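Mitochondrial association factor 1 (Toxoplasma gondii, PDB 6BXS) is the product of a locus required for the direct manipulation of host mitochondria, and has a macro domain, a fold generally associated with binding ADP-ribose. Local coordinates at residues R118-S123 and H150-E155; E72-N77 and P154-H159; S138-N143 and G175-S180. One frame throughout, in Å; residues are numbered along the deposited sequence.

Contact 1 of 3, residues R118-S123 and H150-E155; sequences RVFARS and HILKPE
I151 O receives the backbone N-H groups of both A121 and R122, a worked example of a classic beta bulge, in which one acceptor serves two successive donors. The A121 N to I151 O bond is short, 2.6 Å, and nearly collinear with the carbonyl; R122 N reaches the same oxygen at 3.3 Å, in the carbonyl plane and on a lone pair. The return bond runs from I151 N to R122 O at 2.8 Å. Before the bulge, K153 N donates to V119 O at 2.9 Å, and the N-H points straight at the oxygen (179°) although the donor is tilted out of the carbonyl plane. Strands 120-126 and 147-152, antiparallel neighbours in the mixed sheet of the macro domain, thus stay paired across a one-residue shift. Beyond it, S123 OG lies at the edge of the H150 imidazole, in its plane, 3.0 Å from ND1; this hydroxyl also bonds S113, its stronger partner. The far ring nitrogen, NE2, bonds Q94 of helix 83-103, while F120 CE1 lies over one imidazole face, toward the rim, the ring planes inclined at 39°. K153 CD lies 3.3 Å from R118 O, and bends at the last two torsions bring NZ to G114 O. With both nitrogens engaged, the buried imidazole is probably held in one rotation, its polarity met within the sheet and by the adjoining helix.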
loop_
_atom_site.group_PDB
_atom_site.type_symbol
_atom_site.label_atom_id
_atom_site.label_comp_id
_atom_site.label_asym_id
_atom_site.label_seq_id
_atom_site.Cartn_x
_atom_site.Cartn_y
_atom_site.Cartn_z
ATOM N N ARG A 118 13.105 16.828 3.129
ATOM C CA ARG A 118 13.089 17.337 1.760
ATOM C C ARG A 118 12.233 16.439 0.871
ATOM O O ARG A 118 11.975 16.763 -0.290
ATOM C CB ARG A 118 14.509 17.426 1.190
ATOM C CG ARG A 118 15.561 17.945 2.158
ATOM C CD ARG A 118 16.517 18.908 1.469
ATOM N NE ARG A 118 17.771 19.075 2.205
ATOM C CZ ARG A 118 18.929 18.496 1.887
ATOM N NH1 ARG A 118 19.027 17.696 0.830
ATOM N NH2 ARG A 118 20.002 18.722 2.631
ATOM N N VAL A 119 11.797 15.310 1.426
ATOM C CA VAL A 119 11.054 14.306 0.672
ATOM C C VAL A 119 9.571 14.327 1.025
ATOM O O VAL A 119 8.714 14.376 0.143
ATOM C CB VAL A 119 11.615 12.892 0.936
ATOM C CG1 VAL A 119 10.759 11.830 0.258
ATOM C CG2 VAL A 119 13.062 12.797 0.460
ATOM N N PHE A 120 9.279 14.284 2.323
ATOM C CA PHE A 120 7.908 14.171 2.807
ATOM C C PHE A 120 7.380 15.496 3.342
ATOM O O PHE A 120 8.012 16.127 4.185
ATOM C CB PHE A 120 7.826 13.103 3.897
ATOM C CG PHE A 120 8.385 11.774 3.480
ATOM C CD1 PHE A 120 7.681 10.954 2.617
ATOM C CD2 PHE A 120 9.615 11.344 3.953
ATOM C CE1 PHE A 120 8.190 9.732 2.229
ATOM C CE2 PHE A 120 10.129 10.120 3.569
ATOM C CZ PHE A 120 9.416 9.314 2.706
ATOM N N ALA A 121 6.216 15.907 2.846
ATOM C CA ALA A 121 5.552 17.122 3.313
ATOM C C ALA A 121 4.809 16.867 4.619
ATOM O O ALA A 121 4.835 17.688 5.536
ATOM C CB ALA A 121 4.592 17.638 2.257
ATOM N N ARG A 122 4.129 15.727 4.683
ATOM C CA ARG A 122 3.408 15.328 5.882
ATOM C C ARG A 122 3.270 13.814 5.900
ATOM O O ARG A 122 3.153 13.187 4.846
ATOM C CB ARG A 122 2.039 16.000 5.939
ATOM C CG ARG A 122 1.441 16.047 7.333
ATOM C CD ARG A 122 0.557 17.258 7.510
ATOM N NE ARG A 122 0.202 17.473 8.913
ATOM C CZ ARG A 122 0.642 18.473 9.677
ATOM N NH1 ARG A 122 1.463 19.400 9.195
ATOM N NH2 ARG A 122 0.244 18.552 10.940
ATOM N N SER A 123 3.292 13.231 7.096
ATOM C CA SER A 123 3.314 11.779 7.240
ATOM C C SER A 123 2.287 11.292 8.249
ATOM O O SER A 123 2.139 11.865 9.329
ATOM C CB SER A 123 4.710 11.312 7.651
ATOM O OG SER A 123 5.675 11.715 6.697
ATOM N N HIS A 150 1.912 9.143 3.139
ATOM C CA HIS A 150 2.790 10.305 3.024
ATOM C C HIS A 150 2.340 11.250 1.918
ATOM O O HIS A 150 2.078 10.825 0.794
ATOM C CB HIS A 150 4.233 9.873 2.743
ATOM C CG HIS A 150 4.793 8.916 3.749
ATOM N ND1 HIS A 150 5.252 9.320 4.984
ATOM C CD2 HIS A 150 4.989 7.578 3.692
ATOM C CE1 HIS A 150 5.696 8.267 5.651
ATOM N NE2 HIS A 150 5.547 7.200 4.889
ATOM N N ILE A 151 2.257 12.534 2.248
ATOM C CA ILE A 151 2.149 13.574 1.236
ATOM C C ILE A 151 3.561 13.979 0.836
ATOM O O ILE A 151 4.313 14.509 1.651
ATOM C CB ILE A 151 1.372 14.804 1.739
ATOM C CG1 ILE A 151 -0.004 14.384 2.259
ATOM C CG2 ILE A 151 1.240 15.833 0.619
ATOM C CD1 ILE A 151 -0.833 15.524 2.817
ATOM N N LEU A 152 3.919 13.721 -0.416
ATOM C CA LEU A 152 5.260 14.011 -0.907
ATOM C C LEU A 152 5.422 15.487 -1.242
ATOM O O LEU A 152 4.467 16.149 -1.649
ATOM C CB LEU A 152 5.566 13.162 -2.141
ATOM C CG LEU A 152 5.550 11.645 -1.944
ATOM C CD1 LEU A 152 5.695 10.944 -3.286
ATOM C CD2 LEU A 152 6.651 11.204 -0.990
ATOM N N LYS A 153 6.636 16.003 -1.068
ATOM C CA LYS A 153 6.929 17.374 -1.465
ATOM C C LYS A 153 6.910 17.454 -2.990
ATOM O O LYS A 153 7.124 16.445 -3.664
ATOM C CB LYS A 153 8.279 17.837 -0.916
ATOM C CG LYS A 153 8.402 17.763 0.600
ATOM C CD LYS A 153 9.576 18.590 1.099
ATOM C CE LYS A 153 9.119 19.932 1.652
ATOM N NZ LYS A 153 8.601 19.809 3.041
ATOM N N PRO A 154 6.645 18.651 -3.540
ATOM C CA PRO A 154 6.554 18.797 -4.999
ATOM C C PRO A 154 7.822 18.365 -5.730
ATOM O O PRO A 154 7.752 17.944 -6.883
ATOM C CB PRO A 154 6.311 20.300 -5.187
ATOM C CG PRO A 154 5.731 20.759 -3.899
ATOM C CD PRO A 154 6.375 19.920 -2.843
ATOM N N GLU A 155 8.967 18.458 -5.062
ATOM C CA GLU A 155 10.239 18.195 -5.728
ATOM C C GLU A 155 10.591 16.706 -5.789
ATOM O O GLU A 155 11.638 16.344 -6.326
ATOM C CB GLU A 155 11.370 18.956 -5.040
ATOM C CG GLU A 155 11.158 20.462 -4.966
ATOM C CD GLU A 155 10.287 20.885 -3.796
ATOM O OE1 GLU A 155 9.710 20.007 -3.120
ATOM O OE2 GLU A 155 10.181 22.106 -3.553
#

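Contact 2 of 3, residues E72-N77 and P154-H159; sequences EEARRN and PEVTPH. With SO4 (sulfate ion), chain E.
The carboxamide of N77 meets E155 O almost in its own plane, through a bond of 2.6 Å from ND2 that comes down on the carbonyl from above, 58° out of the carbonyl plane and away from a lone pair. The same ND2 donates to E73 OE2 at 3.1 Å; here the oxygen is tilted from the amide plane, and the carboxylate is approached on its anti side. The third flat group, the H159 imidazole, has the sulfate at its edge: NE2, whose main partner is Y37 O, also reaches sulfate O4 at 3.2 Å. R29, T69 and the backbone of L36 and Y37 also bind the ion, which probably comes from the crystallisation liquor. The principle illustrated is the tying of a helix end to a neighbouring loop, since N77 is the first residue beyond helix 61-76, and 154-159 belongs to the loop that joins strands 147-152 and 166-170 of the central sheet. In E73 a trans chi1 (-172°) sets CG 3.3 Å from T157 O, and the bend at chi2 (65°) turns the carboxylate toward N77 ND2 and R76. E73 OE1, the other carboxylate oxygen, is bridged by R76 NH2 at 3.5 Å, and R76 interacts with E72 by charge alone. Apolar packing comes from A74 CB, 4.0 Å from V156 CG1, while A74 CA directs a CA-H contact at E155 O.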
loop_
_atom_site.group_PDB
_atom_site.type_symbol
_atom_site.label_atom_id
_atom_site.label_comp_id
_atom_site.label_asym_id
_atom_site.label_seq_id
_atom_site.Cartn_x
_atom_site.Cartn_y
_atom_site.Cartn_z
ATOM N N GLU A 72 15.007 9.676 -8.439
ATOM C CA GLU A 72 15.149 10.211 -9.791
ATOM C C GLU A 72 14.492 11.583 -9.904
ATOM O O GLU A 72 15.060 12.508 -10.481
ATOM C CB GLU A 72 14.536 9.261 -10.822
ATOM C CG GLU A 72 14.958 9.569 -12.260
ATOM C CD GLU A 72 13.893 9.233 -13.294
ATOM O OE1 GLU A 72 12.688 9.390 -13.003
ATOM O OE2 GLU A 72 14.268 8.815 -14.410
ATOM N N GLU A 73 13.290 11.707 -9.351
ATOM C CA GLU A 73 12.558 12.965 -9.396
ATOM C C GLU A 73 13.257 14.029 -8.553
ATOM O O GLU A 73 13.233 15.213 -8.891
ATOM C CB GLU A 73 11.120 12.764 -8.912
ATOM C CG GLU A 73 10.227 13.981 -9.095
ATOM C CD GLU A 73 10.012 14.339 -10.556
ATOM O OE1 GLU A 73 10.008 13.420 -11.404
ATOM O OE2 GLU A 73 9.847 15.540 -10.854
ATOM N N ALA A 74 13.879 13.602 -7.459
ATOM C CA ALA A 74 14.628 14.515 -6.600
ATOM C C ALA A 74 15.825 15.096 -7.346
ATOM O O ALA A 74 16.075 16.300 -7.291
ATOM C CB ALA A 74 15.088 13.802 -5.335
ATOM N N ARG A 75 16.561 14.232 -8.040
ATOM C CA ARG A 75 17.727 14.658 -8.806
ATOM C C ARG A 75 17.297 15.562 -9.955
ATOM O O ARG A 75 17.962 16.549 -10.271
ATOM C CB ARG A 75 18.489 13.447 -9.352
ATOM C CG ARG A 75 19.971 13.700 -9.584
ATOM C CD ARG A 75 20.746 13.651 -8.278
ATOM N NE ARG A 75 20.790 12.299 -7.726
ATOM C CZ ARG A 75 21.127 12.008 -6.473
ATOM N NH1 ARG A 75 21.446 12.973 -5.620
ATOM N NH2 ARG A 75 21.139 10.745 -6.068
ATOM N N ARG A 76 16.177 15.206 -10.575
ATOM C CA ARG A 76 15.606 15.984 -11.666
ATOM C C ARG A 76 15.315 17.414 -11.221
ATOM O O ARG A 76 15.614 18.372 -11.936
ATOM C CB ARG A 76 14.330 15.310 -12.173
ATOM C CG ARG A 76 13.683 15.984 -13.365
ATOM C CD ARG A 76 12.574 15.111 -13.931
ATOM N NE ARG A 76 13.104 13.937 -14.618
ATOM C CZ ARG A 76 12.380 12.878 -14.969
ATOM N NH1 ARG A 76 12.957 11.861 -15.592
ATOM N NH2 ARG A 76 11.083 12.829 -14.692
ATOM N N ASN A 77 14.739 17.548 -10.030
ATOM C CA ASN A 77 14.435 18.854 -9.457
ATOM C C ASN A 77 15.625 19.431 -8.692
ATOM O O ASN A 77 15.483 20.389 -7.932
ATOM C CB ASN A 77 13.218 18.749 -8.539
ATOM C CG ASN A 77 11.969 18.320 -9.282
ATOM O OD1 ASN A 77 11.621 18.894 -10.314
ATOM N ND2 ASN A 77 11.299 17.293 -8.773
ATOM N N PRO A 154 6.645 18.651 -3.540
ATOM C CA PRO A 154 6.554 18.797 -4.999
ATOM C C PRO A 154 7.822 18.365 -5.730
ATOM O O PRO A 154 7.752 17.944 -6.883
ATOM C CB PRO A 154 6.311 20.300 -5.187
ATOM C CG PRO A 154 5.731 20.759 -3.899
ATOM C CD PRO A 154 6.375 19.920 -2.843
ATOM N N GLU A 155 8.967 18.458 -5.062
ATOM C CA GLU A 155 10.239 18.195 -5.728
ATOM C C GLU A 155 10.591 16.706 -5.789
ATOM O O GLU A 155 11.638 16.344 -6.326
ATOM C CB GLU A 155 11.370 18.956 -5.040
ATOM C CG GLU A 155 11.158 20.462 -4.966
ATOM C CD GLU A 155 10.287 20.885 -3.796
ATOM O OE1 GLU A 155 9.710 20.007 -3.120
ATOM O OE2 GLU A 155 10.181 22.106 -3.553
ATOM N N VAL A 156 9.728 15.849 -5.246
ATOM C CA VAL A 156 9.889 14.401 -5.395
ATOM C C VAL A 156 8.602 13.755 -5.907
ATOM O O VAL A 156 8.480 12.531 -5.937
ATOM C CB VAL A 156 10.298 13.726 -4.067
ATOM C CG1 VAL A 156 11.568 14.357 -3.517
ATOM C CG2 VAL A 156 9.175 13.806 -3.045
ATOM N N THR A 157 7.644 14.582 -6.307
ATOM C CA THR A 157 6.360 14.091 -6.800
ATOM C C THR A 157 6.519 13.470 -8.188
ATOM O O THR A 157 6.928 14.161 -9.119
ATOM C CB THR A 157 5.324 15.223 -6.866
ATOM O OG1 THR A 157 5.170 15.809 -5.567
ATOM C CG2 THR A 157 3.974 14.700 -7.348
ATOM N N PRO A 158 6.196 12.168 -8.332
ATOM C CA PRO A 158 6.363 11.459 -9.609
ATOM C C PRO A 158 5.777 12.185 -10.821
ATOM O O PRO A 158 4.619 12.604 -10.798
ATOM C CB PRO A 158 5.619 10.140 -9.369
ATOM C CG PRO A 158 5.750 9.907 -7.919
ATOM C CD PRO A 158 5.703 11.264 -7.275
ATOM N N HIS A 159 6.593 12.331 -11.863
ATOM C CA HIS A 159 6.180 12.968 -13.112
ATOM C C HIS A 159 5.791 14.431 -12.916
ATOM O O HIS A 159 5.162 15.029 -13.787
ATOM C CB HIS A 159 5.017 12.195 -13.741
ATOM C CG HIS A 159 5.235 10.714 -13.780
ATOM N ND1 HIS A 159 6.280 10.137 -14.464
ATOM C CD2 HIS A 159 4.544 9.695 -13.215
ATOM C CE1 HIS A 159 6.227 8.823 -14.322
ATOM N NE2 HIS A 159 5.183 8.530 -13.568
HETATM S S SO4 E . 7.008 5.015 -12.461
HETATM O O1 SO4 E . 8.125 5.687 -11.801
HETATM O O2 SO4 E . 6.956 3.622 -12.024
HETATM O O3 SO4 E . 7.189 5.061 -13.910
HETATM O O4 SO4 E . 5.761 5.688 -12.108
#

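Contact 3 of 3, residues S138-N143 and G175-S180; sequences SETGKN and GNASDS
E139 reaches across to the backbone of S178, with OE1 passing near A177 CB, and the orientation of that one carboxylate organises the contact. Its CG stands between the backbone N and the carbonyl carbon (chi1 50°), and the chain is extended from there, which carries the carboxylate out from the flank of helix 137-140 to the residue before helix 179-202. OE1 accepts the backbone N-H of S178 at 3.2 Å in a nearly straight bond (167°), met almost along the C-O axis of the carboxylate. The S178 hydroxyl lies close to the same oxygen, OG to OE1 3.5 Å, but this is proximity and not a hydrogen bond. From the 175-180 side, A177 points its methyl toward the 138-143 segment: CB is 3.4 Å from E139 O and 3.9 Å from T140 CG2. T140 presents that methyl because its hydroxyl is turned the other way, OG1 giving a 2.8 Å hydrogen bond to G141 O in the carbonyl plane and on a lone pair. G141, with a positive phi of 99°, leads the chain out of helix 137-140. The principle at work is the meeting of two helix ends: helix 137-140 finishes where helix 179-202 begins, S178 holding the N-cap position of the latter. R228 fastens the second segment from outside, through G175 O, A177 O and the carboxylate of D179, while a backbone bond between T140 and F174 joins the two arms just before G175. The E139 carboxylate binds the amide of the N-cap residue and none of the first-turn N-H groups, yet the nearby N-terminus of helix 179-202 may slightly favour its negative charge.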
loop_
_atom_site.group_PDB
_atom_site.type_symbol
_atom_site.label_atom_id
_atom_site.label_comp_id
_atom_site.label_asym_id
_atom_site.label_seq_id
_atom_site.Cartn_x
_atom_site.Cartn_y
_atom_site.Cartn_z
ATOM N N SER A 138 7.186 -13.501 15.311
ATOM C CA SER A 138 8.233 -14.476 15.032
ATOM C C SER A 138 7.943 -15.291 13.772
ATOM O O SER A 138 8.866 -15.815 13.148
ATOM C CB SER A 138 8.415 -15.417 16.226
ATOM O OG SER A 138 7.276 -16.240 16.403
ATOM N N GLU A 139 6.668 -15.397 13.398
ATOM C CA GLU A 139 6.282 -16.162 12.210
ATOM C C GLU A 139 5.803 -15.271 11.062
ATOM O O GLU A 139 5.906 -15.654 9.896
ATOM C CB GLU A 139 5.191 -17.180 12.557
ATOM C CG GLU A 139 4.010 -16.613 13.332
ATOM C CD GLU A 139 2.821 -17.559 13.367
ATOM O OE1 GLU A 139 2.705 -18.412 12.460
ATOM O OE2 GLU A 139 2.001 -17.454 14.302
ATOM N N THR A 140 5.286 -14.090 11.386
ATOM C CA THR A 140 4.762 -13.178 10.369
ATOM C C THR A 140 5.784 -12.130 9.938
ATOM O O THR A 140 5.696 -11.583 8.838
ATOM C CB THR A 140 3.510 -12.429 10.864
ATOM O OG1 THR A 140 3.884 -11.503 11.893
ATOM C CG2 THR A 140 2.464 -13.400 11.396
ATOM N N GLY A 141 6.750 -11.857 10.810
ATOM C CA GLY A 141 7.630 -10.711 10.657
ATOM C C GLY A 141 7.115 -9.598 11.548
ATOM O O GLY A 141 5.956 -9.634 11.968
ATOM N N LYS A 142 7.961 -8.614 11.846
ATOM C CA LYS A 142 7.582 -7.556 12.778
ATOM C C LYS A 142 7.011 -6.348 12.034
ATOM O O LYS A 142 7.307 -6.132 10.859
ATOM C CB LYS A 142 8.783 -7.145 13.641
ATOM C CG LYS A 142 9.621 -5.998 13.098
ATOM C CD LYS A 142 10.804 -5.705 14.012
ATOM C CE LYS A 142 11.700 -4.612 13.444
ATOM N NZ LYS A 142 12.351 -5.027 12.168
ATOM N N ASN A 143 6.184 -5.580 12.739
ATOM C CA ASN A 143 5.527 -4.386 12.201
ATOM C C ASN A 143 4.514 -4.708 11.107
ATOM O O ASN A 143 4.183 -3.852 10.287
ATOM C CB ASN A 143 6.559 -3.392 11.661
ATOM C CG ASN A 143 7.597 -3.013 12.693
ATOM O OD1 ASN A 143 7.298 -2.910 13.882
ATOM N ND2 ASN A 143 8.828 -2.801 12.243
ATOM N N GLY A 175 5.014 -15.301 4.299
ATOM C CA GLY A 175 4.206 -16.415 3.837
ATOM C C GLY A 175 4.310 -17.688 4.654
ATOM O O GLY A 175 3.371 -18.483 4.677
ATOM N N ASN A 176 5.438 -17.890 5.326
ATOM C CA ASN A 176 5.642 -19.113 6.100
ATOM C C ASN A 176 4.846 -19.110 7.402
ATOM O O ASN A 176 4.788 -20.121 8.103
ATOM C CB ASN A 176 7.128 -19.318 6.399
ATOM C CG ASN A 176 7.913 -19.742 5.173
ATOM O OD1 ASN A 176 7.393 -19.741 4.057
ATOM N ND2 ASN A 176 9.175 -20.106 5.377
ATOM N N ALA A 177 4.243 -17.971 7.733
ATOM C CA ALA A 177 3.296 -17.913 8.840
ATOM C C ALA A 177 2.162 -18.894 8.571
ATOM O O ALA A 177 1.776 -19.095 7.420
ATOM C CB ALA A 177 2.754 -16.501 9.020
ATOM N N SER A 178 1.640 -19.511 9.625
ATOM C CA SER A 178 0.551 -20.471 9.479
ATOM C C SER A 178 -0.675 -19.776 8.892
ATOM O O SER A 178 -0.828 -18.561 9.028
ATOM C CB SER A 178 0.213 -21.116 10.824
ATOM O OG SER A 178 -0.274 -20.155 11.743
ATOM N N ASP A 179 -1.536 -20.547 8.234
ATOM C CA ASP A 179 -2.698 -19.998 7.540
ATOM C C ASP A 179 -3.548 -19.115 8.446
ATOM O O ASP A 179 -3.964 -18.027 8.052
ATOM C CB ASP A 179 -3.560 -21.126 6.969
ATOM C CG ASP A 179 -2.866 -21.892 5.859
ATOM O OD1 ASP A 179 -1.805 -21.433 5.384
ATOM O OD2 ASP A 179 -3.388 -22.951 5.452
ATOM N N SER A 180 -3.792 -19.588 9.664
ATOM C CA SER A 180 -4.626 -18.864 10.613
ATOM C C SER A 180 -4.038 -17.491 10.936
ATOM O O SER A 180 -4.743 -16.482 10.905
ATOM C CB SER A 180 -4.795 -19.678 11.896
ATOM O OG SER A 180 -5.790 -19.111 12.730
#

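Contacts 1 and 2 form one continuous region, whereas contact 3 lies apart. The first two have centres 11 Å apart, share P154 and E155, and touch directly where V156 CG2 packs 3.3 Å from V119 O. Strand 147-152 therefore passes from its sheet pairing with strand 120-126 straight into the loop that meets the end of helix 61-76. Contact 3 is centred about 32 Å from contact 1 and about 36 Å from contact 2, on the opposite side of the chain's centre. Along the chain its segments alternate with those of both others: 138-143 comes after strand 120-126 and before strand 147-152, whereas the segment 175-180 follows strand 166-170. The chain, passing back and forth across the sheet, thus contributes to contacts on opposite sides of the same domain.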